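Local coordinates for protein Pcdhgb2 (Mus musculus, PDB 5SZR) that probably mediates calcium-dependent cell adhesion through its extracellular cadherin domains and may help set up specific neuronal connections in the brain, at residues A[174-179]-A[209-214]; A[296-299]-A[305-308]; A[378-383]-A[425-430]; A[352-357]-A[367-372]. All blocks are in the same frame, centred on the assembly; numbering follows the deposited sequence.

Contact 1. Residues A[174-179]-A[209-214]; sequences DREAIP and NDNAPV. With CA (calcium ion), chain M; CA (calcium ion), chain N; CA (calcium ion), chain O.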
loop_
_atom_site.group_PDB
_atom_site.type_symbol
_atom_site.label_atom_id
_atom_site.label_comp_id
_atom_site.label_asym_id
_atom_site.label_seq_id
_atom_site.Cartn_x
_atom_site.Cartn_y
_atom_site.Cartn_z
ATOM N N ASP A 174 6.760 -4.089 -9.311
ATOM C CA ASP A 174 5.559 -3.865 -8.507
ATOM C C ASP A 174 5.886 -2.771 -7.493
ATOM O O ASP A 174 6.584 -3.029 -6.509
ATOM C CB ASP A 174 5.104 -5.145 -7.822
ATOM C CG ASP A 174 3.854 -4.944 -6.977
ATOM O OD1 ASP A 174 3.190 -3.898 -7.122
ATOM O OD2 ASP A 174 3.532 -5.839 -6.169
ATOM N N ARG A 175 5.364 -1.565 -7.739
ATOM C CA ARG A 175 5.623 -0.446 -6.839
ATOM C C ARG A 175 5.106 -0.736 -5.438
ATOM O O ARG A 175 5.735 -0.352 -4.444
ATOM C CB ARG A 175 4.982 0.832 -7.379
ATOM C CG ARG A 175 5.400 2.080 -6.622
ATOM C CD ARG A 175 4.396 3.197 -6.786
ATOM N NE ARG A 175 3.144 2.903 -6.093
ATOM C CZ ARG A 175 2.932 3.150 -4.804
ATOM N NH1 ARG A 175 3.889 3.696 -4.069
ATOM N NH2 ARG A 175 1.763 2.854 -4.248
ATOM N N GLU A 176 3.960 -1.413 -5.338
ATOM C CA GLU A 176 3.373 -1.689 -4.033
ATOM C C GLU A 176 4.248 -2.608 -3.186
ATOM O O GLU A 176 4.112 -2.612 -1.958
ATOM C CB GLU A 176 1.970 -2.279 -4.209
ATOM C CG GLU A 176 0.886 -1.239 -4.517
ATOM C CD GLU A 176 0.962 -0.682 -5.932
ATOM O OE1 GLU A 176 1.197 -1.468 -6.874
ATOM O OE2 GLU A 176 0.783 0.544 -6.106
ATOM N N ALA A 177 5.152 -3.370 -3.803
ATOM C CA ALA A 177 6.077 -4.232 -3.073
ATOM C C ALA A 177 7.446 -3.589 -2.878
ATOM O O ALA A 177 7.964 -3.573 -1.756
ATOM C CB ALA A 177 6.224 -5.578 -3.793
ATOM N N ILE A 178 8.046 -3.060 -3.942
ATOM C CA ILE A 178 9.339 -2.377 -3.861
ATOM C C ILE A 178 9.266 -1.068 -4.638
ATOM O O ILE A 178 9.251 -1.084 -5.877
ATOM C CB ILE A 178 10.481 -3.254 -4.395
ATOM C CG1 ILE A 178 10.627 -4.526 -3.560
ATOM C CG2 ILE A 178 11.777 -2.468 -4.396
ATOM C CD1 ILE A 178 11.550 -5.547 -4.176
ATOM N N PRO A 179 9.222 0.078 -3.962
ATOM C CA PRO A 179 9.039 1.346 -4.679
ATOM C C PRO A 179 10.334 1.978 -5.163
ATOM O O PRO A 179 10.302 2.826 -6.061
ATOM C CB PRO A 179 8.344 2.232 -3.637
ATOM C CG PRO A 179 8.852 1.724 -2.333
ATOM C CD PRO A 179 9.061 0.237 -2.505
ATOM N N ASN A 209 -2.329 2.288 -12.046
ATOM C CA ASN A 209 -3.584 1.901 -11.403
ATOM C C ASN A 209 -3.832 0.420 -11.674
ATOM O O ASN A 209 -4.597 0.033 -12.560
ATOM C CB ASN A 209 -4.743 2.758 -11.895
ATOM C CG ASN A 209 -6.020 2.511 -11.107
ATOM O OD1 ASN A 209 -5.973 2.089 -9.952
ATOM N ND2 ASN A 209 -7.166 2.772 -11.729
ATOM N N ASP A 210 -3.174 -0.428 -10.881
ATOM C CA ASP A 210 -3.335 -1.872 -11.016
ATOM C C ASP A 210 -3.932 -2.513 -9.766
ATOM O O ASP A 210 -3.847 -3.732 -9.603
ATOM C CB ASP A 210 -1.999 -2.529 -11.371
ATOM C CG ASP A 210 -0.878 -2.154 -10.408
ATOM O OD1 ASP A 210 -1.012 -1.139 -9.689
ATOM O OD2 ASP A 210 0.143 -2.877 -10.378
ATOM N N ASN A 211 -4.549 -1.724 -8.885
ATOM C CA ASN A 211 -5.169 -2.246 -7.672
ATOM C C ASN A 211 -6.592 -1.723 -7.565
ATOM O O ASN A 211 -6.810 -0.507 -7.542
ATOM C CB ASN A 211 -4.369 -1.863 -6.426
ATOM C CG ASN A 211 -3.065 -2.626 -6.316
ATOM O OD1 ASN A 211 -3.035 -3.758 -5.831
ATOM N ND2 ASN A 211 -1.977 -2.008 -6.767
ATOM N N ALA A 212 -7.549 -2.634 -7.498
ATOM C CA ALA A 212 -8.937 -2.248 -7.299
ATOM C C ALA A 212 -9.196 -1.973 -5.818
ATOM O O ALA A 212 -8.605 -2.626 -4.953
ATOM C CB ALA A 212 -9.876 -3.347 -7.797
ATOM N N PRO A 213 -10.047 -1.003 -5.497
ATOM C CA PRO A 213 -10.430 -0.805 -4.095
ATOM C C PRO A 213 -11.022 -2.075 -3.505
ATOM O O PRO A 213 -11.633 -2.885 -4.206
ATOM C CB PRO A 213 -11.465 0.326 -4.158
ATOM C CG PRO A 213 -11.835 0.456 -5.608
ATOM C CD PRO A 213 -10.647 0.005 -6.383
ATOM N N VAL A 214 -10.806 -2.261 -2.206
ATOM C CA VAL A 214 -11.285 -3.431 -1.479
ATOM C C VAL A 214 -11.977 -2.955 -0.211
ATOM O O VAL A 214 -11.382 -2.217 0.582
ATOM C CB VAL A 214 -10.138 -4.398 -1.131
ATOM C CG1 VAL A 214 -10.654 -5.525 -0.252
ATOM C CG2 VAL A 214 -9.508 -4.947 -2.398
HETATM CA CA CA M . 1.622 -2.967 -8.590
HETATM CA CA CA N . -0.075 0.583 -8.386
HETATM CA CA CA O . -6.435 1.801 -7.609
HETATM O O HOH W 1 -0.022 -4.459 -7.420
HETATM O O HOH W 2 2.490 -4.849 -9.787
#
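E176 and D210 are joined through two calcium ions. E176 OE1 bridges them, 2.3 Å from the chain M calcium and 2.9 Å from the chain N calcium. E176 OE2 binds the chain N ion alone, at 2.4 Å. D210 divides its carboxylate: OD2 binds the chain M calcium and OD1 the chain N calcium. D174 OD1 and two waters add to the chain M shell, which E121 completes. E121, D207, V208 and D243 supply the rest of the chain N shell. The metals screen carboxylates that would otherwise probably repel one another.

R175 holds E176 from the second shell. R175 NH2 forms a salt bridge to E176 OE2 at 3.1 Å, on the anti side and 29° out of the carboxylate plane. The E176 chain bends at chi2 (73°), which turns the carboxylate toward the two ions. The N211 amide is turned 72° from that carboxylate, and its ND2 donates to a water bound to the chain M calcium. N209 OD1 and N211 O bind the third calcium, of chain O. The site lies at a cadherin domain junction. Segment 174-179 is the loop between strands 164-169 and 180-189. Segment 209-214 links strand 196-206 to strand 214-215 of the next domain.

Contact 2. Residues A[296-299]-A[305-308]; sequences QARD and LSAN. With CA (calcium ion), chain O; NAG (2-acetamido-2-deoxy-beta-D-glucopyranose), chain E.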
loop_
_atom_site.group_PDB
_atom_site.type_symbol
_atom_site.label_atom_id
_atom_site.label_comp_id
_atom_site.label_asym_id
_atom_site.label_seq_id
_atom_site.Cartn_x
_atom_site.Cartn_y
_atom_site.Cartn_z
ATOM N N GLN A 296 -20.826 0.568 -4.118
ATOM C CA GLN A 296 -19.657 0.411 -4.970
ATOM C C GLN A 296 -18.576 1.398 -4.557
ATOM O O GLN A 296 -18.865 2.575 -4.312
ATOM C CB GLN A 296 -20.004 0.612 -6.447
ATOM C CG GLN A 296 -18.778 0.612 -7.352
ATOM C CD GLN A 296 -19.122 0.782 -8.814
ATOM O OE1 GLN A 296 -19.338 -0.196 -9.528
ATOM N NE2 GLN A 296 -19.171 2.029 -9.273
ATOM N N ALA A 297 -17.340 0.912 -4.474
ATOM C CA ALA A 297 -16.160 1.745 -4.284
ATOM C C ALA A 297 -15.390 1.806 -5.593
ATOM O O ALA A 297 -15.103 0.768 -6.196
ATOM C CB ALA A 297 -15.259 1.200 -3.174
ATOM N N ARG A 298 -15.045 3.016 -6.017
ATOM C CA ARG A 298 -14.448 3.259 -7.322
ATOM C C ARG A 298 -13.233 4.159 -7.151
ATOM O O ARG A 298 -13.301 5.156 -6.425
ATOM C CB ARG A 298 -15.479 3.910 -8.248
ATOM C CG ARG A 298 -15.079 4.013 -9.695
ATOM C CD ARG A 298 -16.181 4.689 -10.484
ATOM N NE ARG A 298 -16.055 4.418 -11.910
ATOM C CZ ARG A 298 -16.476 3.300 -12.492
ATOM N NH1 ARG A 298 -16.319 3.131 -13.799
ATOM N NH2 ARG A 298 -17.052 2.350 -11.766
ATOM N N ASP A 299 -12.122 3.812 -7.804
ATOM C CA ASP A 299 -10.980 4.714 -7.766
ATOM C C ASP A 299 -11.049 5.689 -8.942
ATOM O O ASP A 299 -11.897 5.572 -9.829
ATOM C CB ASP A 299 -9.647 3.944 -7.736
ATOM C CG ASP A 299 -9.342 3.175 -9.027
ATOM O OD1 ASP A 299 -9.725 3.607 -10.135
ATOM O OD2 ASP A 299 -8.683 2.125 -8.926
ATOM N N LEU A 305 -10.930 1.352 -11.455
ATOM C CA LEU A 305 -11.171 0.052 -10.855
ATOM C C LEU A 305 -12.189 0.204 -9.734
ATOM O O LEU A 305 -12.336 1.283 -9.147
ATOM C CB LEU A 305 -9.867 -0.558 -10.333
ATOM C CG LEU A 305 -8.887 -0.898 -11.458
ATOM C CD1 LEU A 305 -7.525 -1.255 -10.897
ATOM C CD2 LEU A 305 -9.439 -2.038 -12.298
ATOM N N SER A 306 -12.905 -0.881 -9.446
ATOM C CA SER A 306 -14.044 -0.787 -8.549
ATOM C C SER A 306 -14.278 -2.111 -7.841
ATOM O O SER A 306 -13.818 -3.168 -8.280
ATOM C CB SER A 306 -15.308 -0.380 -9.304
ATOM O OG SER A 306 -15.743 -1.441 -10.136
ATOM N N ALA A 307 -15.005 -2.033 -6.728
ATOM C CA ALA A 307 -15.518 -3.210 -6.043
ATOM C C ALA A 307 -16.955 -2.950 -5.611
ATOM O O ALA A 307 -17.388 -1.804 -5.455
ATOM C CB ALA A 307 -14.666 -3.588 -4.826
ATOM N N ASN A 308 -17.685 -4.044 -5.411
ATOM C CA ASN A 308 -19.081 -4.025 -5.003
ATOM C C ASN A 308 -19.238 -4.771 -3.690
ATOM O O ASN A 308 -18.608 -5.814 -3.482
ATOM C CB ASN A 308 -19.959 -4.677 -6.052
ATOM C CG ASN A 308 -19.975 -3.913 -7.336
ATOM O OD1 ASN A 308 -20.036 -2.682 -7.336
ATOM N ND2 ASN A 308 -19.910 -4.621 -8.450
HETATM CA CA CA O . -6.435 1.801 -7.609
HETATM C C1 NAG E . -19.964 -3.797 -9.619
HETATM C C2 NAG E . -19.028 -4.066 -10.786
HETATM C C3 NAG E . -19.191 -2.962 -11.830
HETATM C C4 NAG E . -20.661 -2.802 -12.212
HETATM C C5 NAG E . -21.537 -2.679 -10.961
HETATM C C6 NAG E . -23.022 -2.693 -11.243
HETATM C C7 NAG E . -17.049 -5.331 -10.082
HETATM C C8 NAG E . -15.621 -5.256 -9.637
HETATM N N2 NAG E . -17.646 -4.163 -10.346
HETATM O O3 NAG E . -18.402 -3.253 -12.978
HETATM O O4 NAG E . -20.828 -1.634 -13.009
HETATM O O5 NAG E . -21.286 -3.777 -10.076
HETATM O O6 NAG E . -23.296 -2.497 -12.622
HETATM O O7 NAG E . -17.636 -6.401 -10.200
#
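D299 OD1 accepts the backbone N-H of L305, with L305 N 2.9 Å from D299 OD1, and the N-H of G301 reaches the same oxygen. The L305 N-H comes from above the carboxylate plane, 46° out of it. The other oxygen, D299 OD2, binds the chain O calcium at 2.6 Å. Chi1 of 67° sets the D299 carboxylate between its own backbone N and carbonyl carbon, where it serves both the turn and the metal. D299 N in turn bonds to L305 O at 2.9 Å.

Strands 290-299 and 306-316 form a beta hairpin. A297 and A307 are a hydrogen-bonded antiparallel pair, A297 N to A307 O and A307 N to A297 O, both 2.9 Å. Q296 with N308 and R298 with S306 are non-hydrogen-bonded pairs, and their side chains share one face. N308 ND2 carries an N-linked NAG. The NAG N2 makes a weak 3.3 Å bond to S306 OG. Q296 runs beside N308, its CG 3.5 Å from N308 OD1, with the two amide planes only 16° apart. An alanine in place of Q296 lacks CG and the amide, and the glycosylated N308 side chain would probably turn more freely. N209, N211, D241, D243 and N247 complete the calcium site. The turn end of the hairpin, at D299 and L305, is therefore tied to the metal, while the face of Q296, R298, S306 and N308 carries the sugar.

Contact 3. Residues A[378-383]-A[425-430]; sequences GLFSLG and LIFADS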
loop_
_atom_site.group_PDB
_atom_site.type_symbol
_atom_site.label_atom_id
_atom_site.label_comp_id
_atom_site.label_asym_id
_atom_site.label_seq_id
_atom_site.Cartn_x
_atom_site.Cartn_y
_atom_site.Cartn_z
ATOM N N GLY A 378 -61.076 -11.838 43.727
ATOM C CA GLY A 378 -61.096 -13.275 43.856
ATOM C C GLY A 378 -62.384 -13.930 43.405
ATOM O O GLY A 378 -62.403 -15.149 43.203
ATOM N N LEU A 379 -63.462 -13.159 43.259
ATOM C CA LEU A 379 -64.676 -13.715 42.672
ATOM C C LEU A 379 -64.454 -14.077 41.211
ATOM O O LEU A 379 -64.862 -15.154 40.759
ATOM C CB LEU A 379 -65.829 -12.720 42.807
ATOM C CG LEU A 379 -67.157 -13.223 42.252
ATOM C CD1 LEU A 379 -67.587 -14.465 43.016
ATOM C CD2 LEU A 379 -68.219 -12.140 42.332
ATOM N N PHE A 380 -63.809 -13.188 40.460
ATOM C CA PHE A 380 -63.480 -13.413 39.065
ATOM C C PHE A 380 -61.970 -13.500 38.901
ATOM O O PHE A 380 -61.210 -12.816 39.597
ATOM C CB PHE A 380 -64.019 -12.292 38.170
ATOM C CG PHE A 380 -65.514 -12.200 38.142
ATOM C CD1 PHE A 380 -66.264 -13.083 37.384
ATOM C CD2 PHE A 380 -66.178 -11.219 38.869
ATOM C CE1 PHE A 380 -67.648 -12.997 37.354
ATOM C CE2 PHE A 380 -67.559 -11.128 38.843
ATOM C CZ PHE A 380 -68.292 -12.017 38.085
ATOM N N SER A 381 -61.542 -14.346 37.971
ATOM C CA SER A 381 -60.148 -14.438 37.573
ATOM C C SER A 381 -59.990 -13.922 36.150
ATOM O O SER A 381 -60.932 -13.943 35.351
ATOM C CB SER A 381 -59.637 -15.879 37.667
ATOM O OG SER A 381 -60.194 -16.676 36.636
ATOM N N LEU A 382 -58.778 -13.460 35.836
ATOM C CA LEU A 382 -58.467 -12.873 34.536
ATOM C C LEU A 382 -57.194 -13.521 34.007
ATOM O O LEU A 382 -56.119 -13.356 34.594
ATOM C CB LEU A 382 -58.313 -11.356 34.643
ATOM C CG LEU A 382 -57.924 -10.634 33.351
ATOM C CD1 LEU A 382 -58.973 -10.867 32.271
ATOM C CD2 LEU A 382 -57.728 -9.150 33.604
ATOM N N GLY A 383 -57.316 -14.263 32.908
ATOM C CA GLY A 383 -56.181 -14.949 32.318
ATOM C C GLY A 383 -55.066 -14.005 31.922
ATOM O O GLY A 383 -55.263 -13.119 31.084
ATOM N N LEU A 425 -70.278 -6.774 35.344
ATOM C CA LEU A 425 -70.756 -8.149 35.398
ATOM C C LEU A 425 -71.891 -8.220 36.413
ATOM O O LEU A 425 -71.689 -7.935 37.597
ATOM C CB LEU A 425 -69.620 -9.104 35.764
ATOM C CG LEU A 425 -68.300 -8.814 35.046
ATOM C CD1 LEU A 425 -67.210 -9.779 35.483
ATOM C CD2 LEU A 425 -68.478 -8.854 33.534
ATOM N N ILE A 426 -73.081 -8.587 35.947
ATOM C CA ILE A 426 -74.293 -8.548 36.759
ATOM C C ILE A 426 -74.899 -9.942 36.788
ATOM O O ILE A 426 -75.290 -10.475 35.742
ATOM C CB ILE A 426 -75.301 -7.525 36.218
ATOM C CG1 ILE A 426 -74.645 -6.147 36.114
ATOM C CG2 ILE A 426 -76.543 -7.477 37.099
ATOM C CD1 ILE A 426 -75.599 -5.067 35.688
ATOM N N PHE A 427 -74.982 -10.526 37.980
ATOM C CA PHE A 427 -75.557 -11.853 38.133
ATOM C C PHE A 427 -77.072 -11.804 38.013
ATOM O O PHE A 427 -77.729 -10.922 38.572
ATOM C CB PHE A 427 -75.167 -12.459 39.479
ATOM C CG PHE A 427 -73.748 -12.938 39.535
ATOM C CD1 PHE A 427 -73.389 -14.142 38.953
ATOM C CD2 PHE A 427 -72.774 -12.189 40.170
ATOM C CE1 PHE A 427 -72.080 -14.585 39.003
ATOM C CE2 PHE A 427 -71.471 -12.630 40.225
ATOM C CZ PHE A 427 -71.125 -13.829 39.640
ATOM N N ALA A 428 -77.624 -12.765 37.280
ATOM C CA ALA A 428 -79.065 -12.872 37.122
ATOM C C ALA A 428 -79.637 -13.746 38.227
ATOM O O ALA A 428 -79.095 -14.817 38.527
ATOM C CB ALA A 428 -79.425 -13.451 35.753
ATOM N N ASP A 429 -80.723 -13.281 38.835
ATOM C CA ASP A 429 -81.458 -14.113 39.768
ATOM C C ASP A 429 -82.208 -15.201 39.006
ATOM O O ASP A 429 -82.652 -15.003 37.871
ATOM C CB ASP A 429 -82.430 -13.262 40.584
ATOM C CG ASP A 429 -82.836 -13.928 41.882
ATOM O OD1 ASP A 429 -82.001 -14.664 42.451
ATOM O OD2 ASP A 429 -83.987 -13.716 42.333
ATOM N N SER A 430 -82.326 -16.367 39.632
ATOM C CA SER A 430 -83.074 -17.475 39.043
ATOM C C SER A 430 -84.576 -17.280 39.239
ATOM O O SER A 430 -85.377 -17.643 38.379
ATOM C CB SER A 430 -82.631 -18.807 39.653
ATOM O OG SER A 430 -83.342 -19.891 39.080
#
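L425 CD1 sits over the centre of the F380 ring, in the hydrophobic core between the two sheets of a cadherin beta sandwich. The methyl is 3.5 Å from the ring centroid and 9° off the normal, a CH-pi contact. It rests on the flat face of F380. The opposite face is covered by CG of L379, the residue just before strand 380-382. Leucines thus lie on both faces, one centred and one toward the rim.

F427 adds the next bump. Its ring is nearly parallel to that of F380, with planes at 12°. The two are slid apart, with centroids 5.9 Å apart, so they barely overlap. L379 has CG anti to its backbone N (chi1 -179°), which sends its branch toward F427. L379 CD2 then meets the edge of the F427 ring, 3.9 Å from F427 CE2.

The touching residues are all buried and apolar, and no hydrogen bond crosses. Strand 380-382 is the outermost strand of one sheet, next to strand 388-391. Strand 418-428 belongs to the other sheet, between strands 335-342 and 402-410. Around them, V341 and L395 touch F427, and F338 and V389 touch L425. Where the two rings come closest, F380 CZ lies 3.7 Å from F427 CZ.

Contact 4. Residues A[352-357]-A[367-372]; sequences TKVVAV and LSYHVL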
loop_
_atom_site.group_PDB
_atom_site.type_symbol
_atom_site.label_atom_id
_atom_site.label_comp_id
_atom_site.label_asym_id
_atom_site.label_seq_id
_atom_site.Cartn_x
_atom_site.Cartn_y
_atom_site.Cartn_z
ATOM N N THR A 352 -66.672 -13.610 29.886
ATOM C CA THR A 352 -66.335 -13.020 28.600
ATOM C C THR A 352 -64.827 -13.125 28.422
ATOM O O THR A 352 -64.104 -13.596 29.305
ATOM C CB THR A 352 -66.814 -11.567 28.495
ATOM O OG1 THR A 352 -66.564 -11.073 27.174
ATOM C CG2 THR A 352 -66.085 -10.687 29.502
ATOM N N LYS A 353 -64.358 -12.679 27.265
ATOM C CA LYS A 353 -62.949 -12.772 26.911
ATOM C C LYS A 353 -62.539 -11.461 26.264
ATOM O O LYS A 353 -63.075 -11.093 25.215
ATOM C CB LYS A 353 -62.708 -13.950 25.965
ATOM C CG LYS A 353 -61.281 -14.115 25.498
ATOM C CD LYS A 353 -61.170 -15.375 24.665
ATOM C CE LYS A 353 -59.831 -15.492 23.982
ATOM N NZ LYS A 353 -59.772 -16.760 23.204
ATOM N N VAL A 354 -61.614 -10.746 26.901
ATOM C CA VAL A 354 -61.039 -9.565 26.272
ATOM C C VAL A 354 -60.176 -10.009 25.100
ATOM O O VAL A 354 -59.324 -10.896 25.239
ATOM C CB VAL A 354 -60.231 -8.748 27.291
ATOM C CG1 VAL A 354 -59.821 -7.413 26.696
ATOM C CG2 VAL A 354 -61.041 -8.543 28.558
ATOM N N VAL A 355 -60.411 -9.418 23.933
ATOM C CA VAL A 355 -59.641 -9.713 22.729
ATOM C C VAL A 355 -58.956 -8.424 22.295
ATOM O O VAL A 355 -59.626 -7.467 21.887
ATOM C CB VAL A 355 -60.517 -10.276 21.603
ATOM C CG1 VAL A 355 -59.681 -10.495 20.351
ATOM C CG2 VAL A 355 -61.183 -11.568 22.045
ATOM N N ALA A 356 -57.627 -8.392 22.387
ATOM C CA ALA A 356 -56.853 -7.216 22.013
ATOM C C ALA A 356 -55.766 -7.603 21.023
ATOM O O ALA A 356 -55.347 -8.762 20.951
ATOM C CB ALA A 356 -56.222 -6.539 23.234
ATOM N N VAL A 357 -55.313 -6.608 20.254
ATOM C CA VAL A 357 -54.235 -6.767 19.286
ATOM C C VAL A 357 -53.218 -5.651 19.496
ATOM O O VAL A 357 -53.458 -4.686 20.222
ATOM C CB VAL A 357 -54.741 -6.762 17.830
ATOM C CG1 VAL A 357 -55.553 -8.011 17.539
ATOM C CG2 VAL A 357 -55.555 -5.504 17.555
ATOM N N LEU A 367 -49.021 -9.387 24.752
ATOM C CA LEU A 367 -50.042 -8.785 25.595
ATOM C C LEU A 367 -50.252 -9.581 26.873
ATOM O O LEU A 367 -50.171 -10.813 26.882
ATOM C CB LEU A 367 -51.356 -8.654 24.827
ATOM C CG LEU A 367 -51.173 -7.848 23.544
ATOM C CD1 LEU A 367 -52.516 -7.495 22.936
ATOM C CD2 LEU A 367 -50.332 -6.594 23.802
ATOM N N SER A 368 -50.509 -8.859 27.959
ATOM C CA SER A 368 -50.829 -9.448 29.246
ATOM C C SER A 368 -51.976 -8.657 29.851
ATOM O O SER A 368 -52.042 -7.433 29.691
ATOM C CB SER A 368 -49.628 -9.445 30.190
ATOM O OG SER A 368 -49.434 -8.155 30.742
ATOM N N TYR A 369 -52.866 -9.357 30.550
ATOM C CA TYR A 369 -54.136 -8.815 31.010
ATOM C C TYR A 369 -54.146 -8.751 32.531
ATOM O O TYR A 369 -53.806 -9.732 33.198
ATOM C CB TYR A 369 -55.290 -9.678 30.498
ATOM C CG TYR A 369 -55.378 -9.711 28.986
ATOM C CD1 TYR A 369 -56.261 -8.881 28.308
ATOM C CD2 TYR A 369 -54.570 -10.564 28.237
ATOM C CE1 TYR A 369 -56.345 -8.900 26.931
ATOM C CE2 TYR A 369 -54.642 -10.589 26.850
ATOM C CZ TYR A 369 -55.528 -9.752 26.203
ATOM O OH TYR A 369 -55.611 -9.771 24.829
ATOM N N HIS A 370 -54.538 -7.601 33.077
ATOM C CA HIS A 370 -54.461 -7.360 34.510
ATOM C C HIS A 370 -55.750 -6.735 35.020
ATOM O O HIS A 370 -56.375 -5.924 34.328
ATOM C CB HIS A 370 -53.284 -6.444 34.850
ATOM C CG HIS A 370 -51.975 -6.913 34.297
ATOM N ND1 HIS A 370 -51.081 -7.658 35.034
ATOM C CD2 HIS A 370 -51.412 -6.744 33.078
ATOM C CE1 HIS A 370 -50.020 -7.925 34.293
ATOM N NE2 HIS A 370 -50.197 -7.383 33.101
ATOM N N VAL A 371 -56.141 -7.119 36.234
ATOM C CA VAL A 371 -57.252 -6.490 36.941
ATOM C C VAL A 371 -56.706 -5.297 37.711
ATOM O O VAL A 371 -55.857 -5.457 38.593
ATOM C CB VAL A 371 -57.948 -7.478 37.889
ATOM C CG1 VAL A 371 -58.958 -6.741 38.782
ATOM C CG2 VAL A 371 -58.644 -8.578 37.103
ATOM N N LEU A 372 -57.190 -4.100 37.386
ATOM C CA LEU A 372 -56.789 -2.930 38.156
ATOM C C LEU A 372 -57.705 -2.703 39.354
ATOM O O LEU A 372 -57.227 -2.386 40.450
ATOM C CB LEU A 372 -56.770 -1.685 37.263
ATOM C CG LEU A 372 -55.959 -1.778 35.966
ATOM C CD1 LEU A 372 -56.050 -0.466 35.193
ATOM C CD2 LEU A 372 -54.493 -2.152 36.231
HETATM O O HOH W 3 -57.454 -12.226 23.893
#
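Y369 lays its ring edge against V354, and this is the tight side of the contact. V354 CG1 is 3.8 Å from Y369 CE1, near the ring plane, and V354 CB lies almost as close. The V354 and Y369 side chains run antiparallel past one another. Y369 CG lies anti to its carbonyl carbon (chi1 -62°), and the ring reaches across to strand 350-357. A356 CB packs 3.8 Å from L367 CD1 and also touches the phenol oxygen.

The two segments belong to opposite sheets of the cadherin beta sandwich. Strand 350-357 is in one and strand 368-374 is at the edge of the other. V409 of strand 402-410 touches both A356 and Y369, while L382 lies against Y369.

The hydroxyl end is looser. A356 N gives Y369 OH only a weak hydrogen bond, 3.5 Å long with an angle of 135°. A water donates to V354 O at 2.7 Å and is also hydrogen-bonded to Y369 OH, 3.2 Å away. A leucine in place of Y369 would probably leave A356 N and this water without their phenol partner, and a gap beside V354. Beyond A356, L367 CD1 reaches the backbone of V357, at 4.0 Å from V357 C, and the L367 side chain touches D358 and D411.

This chain covers extracellular cadherin domains 3-6 of a longer protein, and its four contacts form two pairs. Contacts 1 and 2 have centres 15 Å apart and share the chain O calcium. A probable hydrogen bond from N209 ND2 to D299 OD1, 3.1 Å, joins them directly, and P213 packs on A297, L305 and A307. Contacts 3 and 4 lie in the last cadherin domain, with centres 16 Å apart. L382 connects them, its CD2 lying 3.7 Å from V371 CG2. The pairs do not touch: the nearest atoms of contacts 2 and 4 are about 41 Å apart. The L367 side chain in contact 4 is about 6 Å from another calcium.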